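Local coordinates for protein proline dehydrogenase (Bradyrhizobium japonicum USDA 110, PDB 3HAZ) that probably oxidises L-proline to L-glutamate in two steps, joining an FAD-dependent proline dehydrogenase and an NAD-dependent aldehyde dehydrogenase in one chain, at residues A37-T42 and N398-A403; A204-R209 and S448-L453; T404-E407 and G411-G414; R612-F617 and I665-V670; F661-F666 and R693-L698. One frame throughout, in Å; residues are numbered along the deposited sequence.

Interaction 1. Residues A37-T42 and N398-A403. With FAD (flavin-adenine dinucleotide), chain C.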
# COMPACT_ATOMS: atom_id res chain seq x y z
N ALA A 37 -16.64 22.66 -36.97
CA ALA A 37 -15.86 22.24 -38.13
C ALA A 37 -15.06 23.41 -38.72
O ALA A 37 -13.90 23.25 -39.07
CB ALA A 37 -16.77 21.62 -39.19
N ARG A 38 -15.70 24.57 -38.84
CA ARG A 38 -14.99 25.76 -39.31
C ARG A 38 -13.88 26.13 -38.34
O ARG A 38 -12.76 26.46 -38.74
CB ARG A 38 -15.96 26.94 -39.51
CG ARG A 38 -16.92 26.77 -40.70
CD ARG A 38 -17.71 28.05 -40.99
NE ARG A 38 -18.73 28.31 -39.98
CZ ARG A 38 -19.96 27.80 -40.01
NH1 ARG A 38 -20.33 27.01 -41.01
NH2 ARG A 38 -20.82 28.09 -39.04
N ILE A 39 -14.18 26.07 -37.05
CA ILE A 39 -13.22 26.45 -36.04
C ILE A 39 -12.01 25.53 -36.10
O ILE A 39 -10.86 25.99 -36.06
CB ILE A 39 -13.85 26.41 -34.64
CG1 ILE A 39 -14.75 27.63 -34.44
CG2 ILE A 39 -12.78 26.37 -33.57
CD1 ILE A 39 -15.67 27.53 -33.24
N HIS A 40 -12.28 24.24 -36.22
CA HIS A 40 -11.24 23.23 -36.25
C HIS A 40 -10.30 23.46 -37.42
O HIS A 40 -9.08 23.38 -37.27
CB HIS A 40 -11.84 21.83 -36.34
CG HIS A 40 -10.85 20.73 -36.14
ND1 HIS A 40 -10.53 20.23 -34.89
CD2 HIS A 40 -10.10 20.03 -37.02
CE1 HIS A 40 -9.62 19.27 -35.02
NE2 HIS A 40 -9.35 19.13 -36.30
N ARG A 41 -10.88 23.77 -38.57
CA ARG A 41 -10.11 23.99 -39.79
C ARG A 41 -9.24 25.24 -39.72
O ARG A 41 -8.04 25.18 -39.96
CB ARG A 41 -11.04 24.06 -41.00
CG ARG A 41 -10.33 24.44 -42.29
CD ARG A 41 -11.32 24.83 -43.37
NE ARG A 41 -10.66 25.63 -44.40
CZ ARG A 41 -9.96 25.11 -45.41
NH1 ARG A 41 -9.84 23.79 -45.52
NH2 ARG A 41 -9.39 25.91 -46.30
N THR A 42 -9.87 26.38 -39.41
CA THR A 42 -9.14 27.63 -39.20
C THR A 42 -7.99 27.47 -38.21
O THR A 42 -6.86 27.90 -38.48
CB THR A 42 -10.08 28.75 -38.68
OG1 THR A 42 -11.02 29.11 -39.69
CG2 THR A 42 -9.27 30.00 -38.30
N ASN A 398 -3.35 32.69 -28.85
CA ASN A 398 -3.85 31.32 -28.87
C ASN A 398 -4.67 31.07 -30.14
O ASN A 398 -5.68 31.73 -30.37
CB ASN A 398 -4.70 31.09 -27.61
CG ASN A 398 -5.30 29.69 -27.55
OD1 ASN A 398 -5.78 29.16 -28.55
ND2 ASN A 398 -5.31 29.11 -26.36
N ALA A 399 -4.22 30.12 -30.97
CA ALA A 399 -4.86 29.84 -32.28
C ALA A 399 -6.32 29.38 -32.17
O ALA A 399 -7.16 29.74 -33.00
CB ALA A 399 -4.05 28.83 -33.07
N LEU A 400 -6.60 28.58 -31.16
CA LEU A 400 -7.96 28.11 -30.92
C LEU A 400 -8.86 29.26 -30.47
O LEU A 400 -10.01 29.39 -30.92
CB LEU A 400 -7.98 27.00 -29.87
CG LEU A 400 -9.36 26.43 -29.54
CD1 LEU A 400 -10.03 25.86 -30.78
CD2 LEU A 400 -9.27 25.38 -28.44
N THR A 401 -8.34 30.11 -29.59
CA THR A 401 -9.10 31.27 -29.14
C THR A 401 -9.42 32.17 -30.32
O THR A 401 -10.56 32.61 -30.49
CB THR A 401 -8.33 32.07 -28.07
OG1 THR A 401 -7.92 31.19 -27.02
CG2 THR A 401 -9.19 33.18 -27.49
N VAL A 402 -8.41 32.44 -31.15
CA VAL A 402 -8.60 33.27 -32.33
C VAL A 402 -9.66 32.68 -33.25
O VAL A 402 -10.60 33.36 -33.64
CB VAL A 402 -7.29 33.48 -33.13
CG1 VAL A 402 -7.60 34.15 -34.46
CG2 VAL A 402 -6.29 34.32 -32.33
N ALA A 403 -9.49 31.40 -33.60
CA ALA A 403 -10.42 30.73 -34.52
C ALA A 403 -11.85 30.74 -33.99
O ALA A 403 -12.81 30.84 -34.76
CB ALA A 403 -9.98 29.29 -34.79
PA FAD C . -2.93 31.21 -23.51
O1A FAD C . -1.66 30.18 -23.46
O2A FAD C . -4.07 30.67 -24.24
O5B FAD C . -3.40 31.52 -21.99
C5B FAD C . -2.43 31.94 -21.07
C4B FAD C . -3.12 32.47 -19.80
O4B FAD C . -4.33 31.73 -19.23
C3B FAD C . -2.56 33.30 -18.81
O3B FAD C . -1.81 34.43 -19.22
C2B FAD C . -3.65 33.41 -17.78
O2B FAD C . -4.41 34.61 -17.77
C1B FAD C . -4.44 32.16 -17.89
N9A FAD C . -4.06 31.04 -17.05
C8A FAD C . -2.87 30.31 -17.07
N7A FAD C . -2.98 29.31 -16.13
C5A FAD C . -4.26 29.43 -15.54
C6A FAD C . -4.96 28.63 -14.47
N6A FAD C . -4.29 27.50 -13.83
N1A FAD C . -6.18 28.95 -14.10
C2A FAD C . -6.85 30.02 -14.70
N3A FAD C . -6.19 30.79 -15.73
C4A FAD C . -4.91 30.46 -16.12
N1 FAD C . -3.10 41.16 -19.28
C2 FAD C . -3.47 41.91 -18.19
O2 FAD C . -3.67 41.30 -16.97
N3 FAD C . -3.61 43.34 -18.32
C4 FAD C . -3.38 43.95 -19.52
O4 FAD C . -3.58 45.32 -19.66
C4X FAD C . -2.99 43.16 -20.66
N5 FAD C . -2.73 43.81 -21.98
C5X FAD C . -2.35 43.02 -23.09
C6 FAD C . -2.09 43.67 -24.39
C7 FAD C . -1.71 42.87 -25.50
C7M FAD C . -1.42 43.55 -26.83
C8 FAD C . -1.57 41.41 -25.36
C8M FAD C . -1.15 40.52 -26.54
C9 FAD C . -1.82 40.79 -24.12
C9A FAD C . -2.21 41.61 -22.95
N10 FAD C . -2.46 40.98 -21.66
C10 FAD C . -2.86 41.80 -20.53
C1' FAD C . -2.51 39.50 -21.49
C2' FAD C . -1.18 38.82 -21.05
O2' FAD C . -0.09 39.71 -21.25
C3' FAD C . -1.02 37.49 -21.82
O3' FAD C . -0.59 37.75 -23.15
C4' FAD C . -2.35 36.65 -21.87
O4' FAD C . -3.05 36.49 -20.69
C5' FAD C . -2.15 35.31 -22.62
O5' FAD C . -3.36 34.80 -23.16
P FAD C . -3.25 33.88 -24.54
O1P FAD C . -4.79 33.51 -25.08
O2P FAD C . -2.48 34.61 -25.55
O3P FAD C . -2.35 32.58 -24.17
O HOH W 1 -13.00 29.98 -37.47

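Interaction 2. Residues A204-R209 and S448-L453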
# COMPACT_ATOMS: atom_id res chain seq x y z
N ALA A 204 6.99 60.42 -6.38
CA ALA A 204 6.30 61.48 -7.10
C ALA A 204 7.03 61.78 -8.40
O ALA A 204 6.41 61.98 -9.45
CB ALA A 204 6.19 62.74 -6.22
N ALA A 205 8.35 61.81 -8.34
CA ALA A 205 9.14 62.04 -9.55
C ALA A 205 8.93 60.92 -10.58
O ALA A 205 8.90 61.19 -11.78
CB ALA A 205 10.62 62.23 -9.22
N ASP A 206 8.77 59.66 -10.14
CA ASP A 206 8.50 58.57 -11.08
C ASP A 206 7.21 58.84 -11.84
O ASP A 206 7.15 58.70 -13.06
CB ASP A 206 8.32 57.23 -10.37
CG ASP A 206 9.62 56.57 -9.98
OD1 ASP A 206 10.64 56.80 -10.66
OD2 ASP A 206 9.61 55.80 -9.00
N ALA A 207 6.16 59.20 -11.10
CA ALA A 207 4.85 59.47 -11.69
C ALA A 207 4.89 60.58 -12.75
O ALA A 207 4.17 60.51 -13.74
CB ALA A 207 3.83 59.79 -10.62
N ARG A 208 5.72 61.60 -12.52
CA ARG A 208 5.87 62.70 -13.48
C ARG A 208 6.64 62.24 -14.71
O ARG A 208 6.32 62.59 -15.84
CB ARG A 208 6.59 63.90 -12.84
CG ARG A 208 5.85 64.54 -11.66
CD ARG A 208 6.35 65.96 -11.36
NE ARG A 208 7.73 65.98 -10.88
CZ ARG A 208 8.07 65.75 -9.62
NH1 ARG A 208 7.14 65.48 -8.71
NH2 ARG A 208 9.35 65.78 -9.25
N ARG A 209 7.69 61.45 -14.47
CA ARG A 209 8.51 60.94 -15.56
C ARG A 209 7.66 60.08 -16.49
O ARG A 209 7.74 60.20 -17.70
CB ARG A 209 9.68 60.13 -15.01
CG ARG A 209 10.48 59.43 -16.10
CD ARG A 209 11.78 58.88 -15.55
NE ARG A 209 11.54 57.85 -14.54
CZ ARG A 209 11.23 56.59 -14.83
NH1 ARG A 209 11.11 56.21 -16.10
NH2 ARG A 209 11.04 55.72 -13.86
N SER A 448 12.30 53.11 -21.32
CA SER A 448 13.66 53.26 -20.81
C SER A 448 14.21 51.99 -20.16
O SER A 448 13.45 51.16 -19.67
CB SER A 448 13.70 54.40 -19.80
OG SER A 448 13.32 55.61 -20.41
N HIS A 449 15.53 51.86 -20.16
CA HIS A 449 16.20 50.73 -19.51
C HIS A 449 15.79 50.55 -18.04
O HIS A 449 15.71 49.43 -17.54
CB HIS A 449 17.72 50.87 -19.59
CG HIS A 449 18.28 50.73 -20.98
ND1 HIS A 449 19.27 51.56 -21.46
CD2 HIS A 449 17.99 49.86 -21.97
CE1 HIS A 449 19.56 51.20 -22.70
NE2 HIS A 449 18.80 50.18 -23.04
N ARG A 450 15.56 51.66 -17.35
CA ARG A 450 15.24 51.60 -15.92
C ARG A 450 13.89 50.92 -15.66
O ARG A 450 13.58 50.57 -14.52
CB ARG A 450 15.27 52.99 -15.29
CG ARG A 450 14.20 53.92 -15.81
CD ARG A 450 14.52 55.37 -15.45
NE ARG A 450 14.39 55.63 -14.02
CZ ARG A 450 14.74 56.78 -13.45
NH1 ARG A 450 15.25 57.76 -14.19
NH2 ARG A 450 14.59 56.95 -12.14
N ASP A 451 13.11 50.71 -16.72
CA ASP A 451 11.80 50.07 -16.60
C ASP A 451 11.75 48.69 -17.25
O ASP A 451 10.70 48.04 -17.28
CB ASP A 451 10.73 50.97 -17.19
CG ASP A 451 10.67 52.31 -16.51
OD1 ASP A 451 10.58 52.31 -15.27
OD2 ASP A 451 10.72 53.36 -17.19
N LEU A 452 12.88 48.24 -17.77
CA LEU A 452 12.92 46.96 -18.46
C LEU A 452 12.75 45.74 -17.54
O LEU A 452 11.93 44.86 -17.81
CB LEU A 452 14.22 46.82 -19.26
CG LEU A 452 14.39 45.46 -19.92
CD1 LEU A 452 13.23 45.18 -20.88
CD2 LEU A 452 15.73 45.38 -20.63
N LEU A 453 13.54 45.67 -16.47
CA LEU A 453 13.55 44.50 -15.59
C LEU A 453 12.16 44.09 -15.10
O LEU A 453 11.77 42.94 -15.23
CB LEU A 453 14.45 44.74 -14.38
CG LEU A 453 15.92 44.32 -14.36
CD1 LEU A 453 16.46 44.42 -12.92
CD2 LEU A 453 16.12 42.92 -14.91

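Interaction 3. Residues T404-E407 and G411-G414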
# COMPACT_ATOMS: atom_id res chain seq x y z
N THR A 404 -11.98 30.63 -32.67
CA THR A 404 -13.29 30.54 -32.04
C THR A 404 -13.98 31.90 -32.01
O THR A 404 -15.18 32.00 -32.24
CB THR A 404 -13.19 29.94 -30.63
OG1 THR A 404 -12.64 28.62 -30.71
CG2 THR A 404 -14.57 29.88 -29.97
N VAL A 405 -13.21 32.95 -31.73
CA VAL A 405 -13.76 34.30 -31.73
C VAL A 405 -14.17 34.71 -33.14
O VAL A 405 -15.20 35.36 -33.33
CB VAL A 405 -12.77 35.34 -31.13
CG1 VAL A 405 -13.27 36.75 -31.37
CG2 VAL A 405 -12.58 35.08 -29.64
N LEU A 406 -13.37 34.33 -34.13
CA LEU A 406 -13.69 34.63 -35.51
C LEU A 406 -15.04 34.00 -35.90
O LEU A 406 -15.90 34.67 -36.48
CB LEU A 406 -12.58 34.14 -36.44
CG LEU A 406 -12.70 34.51 -37.92
CD1 LEU A 406 -12.77 36.02 -38.11
CD2 LEU A 406 -11.53 33.92 -38.70
N GLU A 407 -15.23 32.73 -35.59
CA GLU A 407 -16.48 32.04 -35.91
C GLU A 407 -17.68 32.74 -35.29
O GLU A 407 -18.72 32.89 -35.94
CB GLU A 407 -16.43 30.58 -35.47
CG GLU A 407 -17.80 29.89 -35.45
CD GLU A 407 -18.43 29.75 -36.84
OE1 GLU A 407 -17.68 29.56 -37.82
OE2 GLU A 407 -19.67 29.82 -36.94
N GLY A 411 -18.42 37.53 -39.02
CA GLY A 411 -17.90 38.52 -39.96
C GLY A 411 -16.50 38.94 -39.54
O GLY A 411 -15.85 38.26 -38.74
N SER A 412 -16.03 40.06 -40.08
CA SER A 412 -14.68 40.54 -39.80
C SER A 412 -14.69 42.02 -39.46
O SER A 412 -13.63 42.62 -39.24
CB SER A 412 -13.76 40.29 -41.00
OG SER A 412 -13.61 38.90 -41.26
N SER A 413 -15.88 42.61 -39.41
CA SER A 413 -16.01 44.05 -39.23
C SER A 413 -16.33 44.45 -37.79
O SER A 413 -17.07 43.76 -37.09
CB SER A 413 -17.09 44.59 -40.16
OG SER A 413 -18.35 44.01 -39.86
N GLY A 414 -15.78 45.58 -37.37
CA GLY A 414 -16.16 46.18 -36.10
C GLY A 414 -15.41 45.63 -34.90
O GLY A 414 -15.80 45.88 -33.76

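Interaction 4. Residues R612-F617 and I665-V670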
# COMPACT_ATOMS: atom_id res chain seq x y z
N ARG A 612 -5.20 38.17 13.33
CA ARG A 612 -4.98 36.89 12.67
C ARG A 612 -3.88 36.07 13.36
O ARG A 612 -4.05 34.88 13.62
CB ARG A 612 -4.64 37.08 11.18
CG ARG A 612 -5.82 37.47 10.29
CD ARG A 612 -5.46 37.40 8.81
NE ARG A 612 -5.22 36.03 8.38
CZ ARG A 612 -4.54 35.69 7.29
NH1 ARG A 612 -4.00 36.63 6.51
NH2 ARG A 612 -4.38 34.41 6.97
N GLU A 613 -2.76 36.72 13.65
CA GLU A 613 -1.61 36.07 14.28
C GLU A 613 -1.98 35.48 15.64
O GLU A 613 -1.54 34.38 15.99
CB GLU A 613 -0.47 37.08 14.44
CG GLU A 613 0.83 36.49 14.96
CD GLU A 613 1.91 37.55 15.16
OE1 GLU A 613 1.66 38.72 14.82
OE2 GLU A 613 3.00 37.20 15.66
N ALA A 614 -2.77 36.22 16.42
CA ALA A 614 -3.20 35.75 17.73
C ALA A 614 -3.98 34.45 17.60
O ALA A 614 -3.72 33.48 18.32
CB ALA A 614 -4.05 36.82 18.44
N ALA A 615 -4.93 34.42 16.67
CA ALA A 615 -5.73 33.22 16.42
C ALA A 615 -4.88 32.09 15.86
O ALA A 615 -5.10 30.93 16.18
CB ALA A 615 -6.90 33.52 15.49
N ASP A 616 -3.92 32.43 15.00
CA ASP A 616 -3.01 31.43 14.46
C ASP A 616 -2.18 30.78 15.58
O ASP A 616 -1.95 29.57 15.58
CB ASP A 616 -2.07 32.05 13.41
CG ASP A 616 -2.80 32.45 12.11
OD1 ASP A 616 -3.95 32.00 11.88
OD2 ASP A 616 -2.20 33.20 11.31
N PHE A 617 -1.71 31.60 16.52
CA PHE A 617 -0.95 31.06 17.65
C PHE A 617 -1.77 30.00 18.38
O PHE A 617 -1.27 28.92 18.69
CB PHE A 617 -0.56 32.16 18.63
CG PHE A 617 0.78 32.79 18.35
CD1 PHE A 617 0.90 34.17 18.27
CD2 PHE A 617 1.91 32.02 18.17
CE1 PHE A 617 2.12 34.76 18.01
CE2 PHE A 617 3.13 32.60 17.91
CZ PHE A 617 3.24 33.97 17.84
N ILE A 665 1.58 38.45 20.76
CA ILE A 665 2.72 37.96 21.52
C ILE A 665 2.29 37.65 22.94
O ILE A 665 2.74 36.67 23.54
CB ILE A 665 3.88 38.98 21.52
CG1 ILE A 665 4.58 38.97 20.16
CG2 ILE A 665 4.88 38.66 22.63
CD1 ILE A 665 5.77 39.88 20.10
N PHE A 666 1.40 38.49 23.46
CA PHE A 666 0.78 38.22 24.75
C PHE A 666 0.16 36.83 24.77
O PHE A 666 0.48 36.01 25.63
CB PHE A 666 -0.28 39.27 25.09
CG PHE A 666 -1.03 38.97 26.36
CD1 PHE A 666 -0.51 39.35 27.59
CD2 PHE A 666 -2.22 38.27 26.33
CE1 PHE A 666 -1.19 39.06 28.77
CE2 PHE A 666 -2.91 37.97 27.50
CZ PHE A 666 -2.39 38.36 28.72
N LEU A 667 -0.72 36.57 23.81
CA LEU A 667 -1.44 35.29 23.74
C LEU A 667 -0.55 34.13 23.30
O LEU A 667 -0.73 33.01 23.76
CB LEU A 667 -2.64 35.40 22.80
CG LEU A 667 -3.89 36.04 23.41
CD1 LEU A 667 -5.02 36.11 22.40
CD2 LEU A 667 -4.31 35.25 24.64
N GLY A 668 0.39 34.40 22.41
CA GLY A 668 1.32 33.37 21.97
C GLY A 668 2.04 32.76 23.16
O GLY A 668 2.02 31.54 23.35
N GLN A 669 2.67 33.60 23.97
CA GLN A 669 3.42 33.14 25.13
C GLN A 669 2.51 32.45 26.14
O GLN A 669 2.86 31.42 26.69
CB GLN A 669 4.14 34.32 25.79
CG GLN A 669 5.13 35.01 24.87
CD GLN A 669 6.01 36.00 25.59
OE1 GLN A 669 7.22 36.04 25.36
NE2 GLN A 669 5.42 36.80 26.48
N VAL A 670 1.34 33.04 26.37
CA VAL A 670 0.43 32.53 27.39
C VAL A 670 -0.16 31.16 27.03
O VAL A 670 -0.11 30.23 27.84
CB VAL A 670 -0.69 33.53 27.70
CG1 VAL A 670 -1.78 32.88 28.55
CG2 VAL A 670 -0.11 34.75 28.42

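Interaction 5. Residues F661-F666 and R693-L698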
# COMPACT_ATOMS: atom_id res chain seq x y z
N PHE A 661 3.23 44.20 20.12
CA PHE A 661 2.24 43.20 19.74
C PHE A 661 1.49 42.77 20.99
O PHE A 661 1.69 41.66 21.49
CB PHE A 661 2.91 42.00 19.06
CG PHE A 661 3.47 42.32 17.70
CD1 PHE A 661 4.80 42.67 17.55
CD2 PHE A 661 2.67 42.27 16.57
CE1 PHE A 661 5.32 42.96 16.30
CE2 PHE A 661 3.18 42.57 15.32
CZ PHE A 661 4.50 42.91 15.18
N PRO A 662 0.63 43.66 21.50
CA PRO A 662 -0.00 43.59 22.82
C PRO A 662 -1.00 42.45 22.90
O PRO A 662 -1.39 42.06 24.00
CB PRO A 662 -0.77 44.92 22.92
CG PRO A 662 -0.39 45.73 21.74
CD PRO A 662 0.14 44.80 20.70
N LEU A 663 -1.42 41.95 21.75
CA LEU A 663 -2.38 40.85 21.72
C LEU A 663 -1.73 39.52 21.32
O LEU A 663 -1.86 38.53 22.04
CB LEU A 663 -3.54 41.16 20.78
CG LEU A 663 -4.52 40.00 20.61
CD1 LEU A 663 -5.18 39.71 21.93
CD2 LEU A 663 -5.56 40.31 19.53
N ALA A 664 -1.03 39.50 20.19
CA ALA A 664 -0.56 38.24 19.62
C ALA A 664 0.61 37.63 20.39
O ALA A 664 0.63 36.42 20.64
CB ALA A 664 -0.20 38.39 18.14
N ILE A 665 1.58 38.45 20.76
CA ILE A 665 2.72 37.96 21.52
C ILE A 665 2.29 37.65 22.94
O ILE A 665 2.74 36.67 23.54
CB ILE A 665 3.88 38.98 21.52
CG1 ILE A 665 4.58 38.97 20.16
CG2 ILE A 665 4.88 38.66 22.63
CD1 ILE A 665 5.77 39.88 20.10
N PHE A 666 1.40 38.49 23.46
CA PHE A 666 0.78 38.22 24.75
C PHE A 666 0.16 36.83 24.77
O PHE A 666 0.48 36.01 25.63
CB PHE A 666 -0.28 39.27 25.09
CG PHE A 666 -1.03 38.97 26.36
CD1 PHE A 666 -0.51 39.35 27.59
CD2 PHE A 666 -2.22 38.27 26.33
CE1 PHE A 666 -1.19 39.06 28.77
CE2 PHE A 666 -2.91 37.97 27.50
CZ PHE A 666 -2.39 38.36 28.72
N ARG A 693 -6.12 42.36 29.35
CA ARG A 693 -7.24 41.97 30.20
C ARG A 693 -8.39 41.38 29.38
O ARG A 693 -9.02 40.41 29.79
CB ARG A 693 -7.72 43.14 31.07
CG ARG A 693 -8.71 42.72 32.16
CD ARG A 693 -8.94 43.81 33.21
NE ARG A 693 -9.51 45.02 32.63
CZ ARG A 693 -9.99 46.04 33.34
NH1 ARG A 693 -9.97 46.00 34.66
NH2 ARG A 693 -10.50 47.10 32.72
N GLU A 694 -8.65 41.96 28.21
CA GLU A 694 -9.68 41.43 27.32
C GLU A 694 -9.32 40.02 26.85
O GLU A 694 -10.16 39.13 26.80
CB GLU A 694 -9.89 42.35 26.12
CG GLU A 694 -10.53 43.69 26.45
CD GLU A 694 -12.04 43.62 26.54
OE1 GLU A 694 -12.59 42.50 26.66
OE2 GLU A 694 -12.69 44.68 26.48
N ALA A 695 -8.05 39.83 26.50
CA ALA A 695 -7.57 38.53 26.04
C ALA A 695 -7.73 37.46 27.12
O ALA A 695 -8.24 36.37 26.86
CB ALA A 695 -6.11 38.64 25.60
N VAL A 696 -7.28 37.78 28.33
CA VAL A 696 -7.40 36.85 29.45
C VAL A 696 -8.86 36.46 29.70
O VAL A 696 -9.17 35.28 29.86
CB VAL A 696 -6.77 37.43 30.73
CG1 VAL A 696 -7.16 36.60 31.95
CG2 VAL A 696 -5.25 37.50 30.59
N ALA A 697 -9.75 37.45 29.72
CA ALA A 697 -11.16 37.15 29.93
C ALA A 697 -11.68 36.25 28.81
O ALA A 697 -12.51 35.37 29.03
CB ALA A 697 -11.98 38.44 30.02
N LEU A 698 -11.16 36.47 27.61
CA LEU A 698 -11.55 35.65 26.47
C LEU A 698 -11.05 34.22 26.63
O LEU A 698 -11.77 33.27 26.32
CB LEU A 698 -11.03 36.26 25.16
CG LEU A 698 -11.43 35.57 23.85
CD1 LEU A 698 -11.40 36.55 22.68
CD2 LEU A 698 -10.53 34.37 23.58

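Interaction 1. Residues A37-T42 and N398-A403
Ile39 and Thr42 pack on the methyl of Ala403, and the flat group involved, the carboxamide of Asn398, lies at the N-cap of the helix that carries this alanine. Its ND2 donates to O2A of FAD at 2.9 Å, nearly straight (172°). Above the plane of the same amide, 56° out of it, Thr401 N donates to OD1 of Asn398 over 2.9 Å, while a weaker, bent bond from Leu400 N reaches that oxygen too. Asn398 thus caps helix 399-409, which follows a strand of the proline dehydrogenase barrel.

On the side turned to helix 33-50, the two helix axes run 8.9 Å apart, inclined at 136°. The methyl of Ala403 packs against both Ile39 O and Thr42 CG2, the latter 3.7 Å from Ala403 CB. Ile39 holds CG2 anti to its backbone N, where it faces Leu400 CD1 at 4.0 Å. One water spans the joint, donating to Ala403 O at 2.8 Å and lying 3.1 Å from Thr42 OG1.

Chemically, then, one helix offers an apolar, water-bridged flank to helix 33-50 and a polar N-terminal cap to FAD, where the amide and probably the helix dipole help to hold the negative pyrophosphate.

Interaction 2. Residues A204-R209 and S448-L453
The backbones of helix 204-223 and of the 3-10 turn 449-451 stay well apart, 10.7 Å between CA of Asp206 and CA of Asp451, and Arg209 spans the distance to Arg450 and Asp451. Its CG is anti to the backbone N (chi1 173°) and its chain bends at chi3, which lays the guanidinium flat on that of Arg450, the two side chains coming from opposite directions. The two planes are only 13° apart with centres 3.8 Å from each other, and Arg209 NE lies over the middle of the Arg450 group.

Both segments belong to the closed eight-stranded barrel of the proline dehydrogenase domain: helix 204-223 follows strand 193-196, and the turn follows strand 440-448, its neighbour, so the contact lies at the seam where first and last strands meet.

Two carboxylates probably offset the repulsion of the arginine pair. Arg209 NH1 donates to Asp451 OD2 at 3.1 Å, using that oxygen's syn lone pair, with the two flat groups nearly coplanar. A weaker salt bridge runs within the helix from Arg209 NH2 to Asp206 OD1, 3.4 Å away. Both acids are gripped a second time, Asp451 OD1 by the hydroxyl of Tyr210 and Asp206 OD2 by the backbone N of Arg202. Asp206 OD1 also lies near Arg450 NH2, where it can probably contribute its charge only, since no N-H points at it.

Interaction 3. Residues T404-E407 and G411-G414
Helix 399-409 ends and the chain turns back past its own flank, bringing the nearest CA atoms, those of Leu406 and Gly411, to 7.3 Å. Gly411 is almost fully extended (phi -160°), whereas Ser412 bends the path before the chain enters strand 416-420.

Across this gap a single side chain does the work. Leu406 has CG anti to its backbone N (chi1 -174°), and this throws the isobutyl group out from the helix toward the loop. One branch reaches across: Leu406 CD1 comes to 3.9 Å from the carbonyl oxygen of Gly411 and to 4.3 Å from Ser412 OG. The same leucine packs on His435 and Ile438, and Ser412 touches Asp437 and Ile438, so helix end, returning loop and the segment after helix 425-434 gather round it.

In the barrel of the proline dehydrogenase domain this is an alpha-to-beta connection, the link that leads from a peripheral helix into the next strand. FAD is remote, about 14 Å from the Leu406 side chain.

The contact is van der Waals in kind, a methyl laid against a carbonyl and a hydroxyl; with no hydrogen bond between the two segments, the leucine is probably held by shape and burial.

Interaction 4. Residues R612-F617 and I665-V670
Of the two kinds of interaction that join Phe617 and Ala614 to Gly668 and Leu667, the aromatic one brings the helices closest. The CA of Gly668 rests over one face of the Phe617 ring, 3.9 Å from its centroid and 21° off the normal, a CH-pi contact displaced toward the root of the ring, since the nearest ring atom is CG at 3.7 Å. Glycine makes this approach possible: with no side chain in the way, the CA atoms of Phe617 and Gly668 come to 5.4 Å.

The second kind is purely aliphatic. One turn earlier on the first helix, Ala614 offers its methyl to Leu667, whose CD1 lies 4.1 Å from Ala614 CB. Leu667 carries CG beside its backbone N (chi1 -81°), which directs the branch to that methyl. Gly668 and Ala614 leave room for the backbones to come close.

In the aldehyde dehydrogenase domain helix 604-629 thus lies against helix 664-675. Leu585 of helix 571-587 covers both Ala614 and Leu667, and Leu699 of helix 689-702 also packs on Leu667. Ile665, on the second helix, touches NAD, and Gln669 binds Thr734 at strand 730-734 and the carbonyl of Ile656 on strand 641-656.

Interaction 5. Residues F661-F666 and R693-L698
Phe666 drives its ring against Ala695 and Val696 in the NAD-binding part of the aldehyde dehydrogenase fold, a Rossmann-like arrangement in which helix 664-675 links the parallel strands 641-656 and 679-683 in a beta-alpha-beta crossover, and helix 689-702 makes the next one, from strand 679-683 to strand 709-711.

From CB, which points toward helix 689-702, the side chain goes on with CG anti to the backbone N (chi1 175°), carrying the ring straight out from its own helix. The first ring atom to meet the partner is CD2, 4.0 Å from Ala695 CB. Next comes CE2, closer still to that methyl at 3.8 Å; the alanine methyl lies oblique to the ring. At the tip, CZ is 3.5 Å from Val696 CG2, which lies in the ring plane at its edge, the two side chains meeting at about a right angle.

The outer part of the ring therefore rests against two neighbouring residues of one helix, with Leu711 of strand 709-711 packing on both Phe666 and Val696. Ser657, an NAD-binding residue, also touches the ring.

Leu663 shares the same alanine. Its backbone N is held by Glu610 OE2, and its side chain sends CD1 to within 3.9 Å of Ala695 CB.

Overall arrangement
Along the chain the first contact to open is interaction 1, tying helix 33-50 to a barrel helix near FAD. Before it closes, residues 204-209 open interaction 2, which ends at 448-453: the two loops cross, and the second spans nearly the whole barrel. Nested within it is interaction 3, a short local loop whose first segment continues the helix of interaction 1 and meets it through the salt bridge from Arg38 to Glu407. After the barrel, in the aldehyde dehydrogenase part, interaction 4 runs from 612-617 to 665-670; interaction 5 opens on 661-666, where interaction 4 closes, and ends at 693-698. Both use helix 664-675, some 56 Å or more from interaction 1, centre to centre.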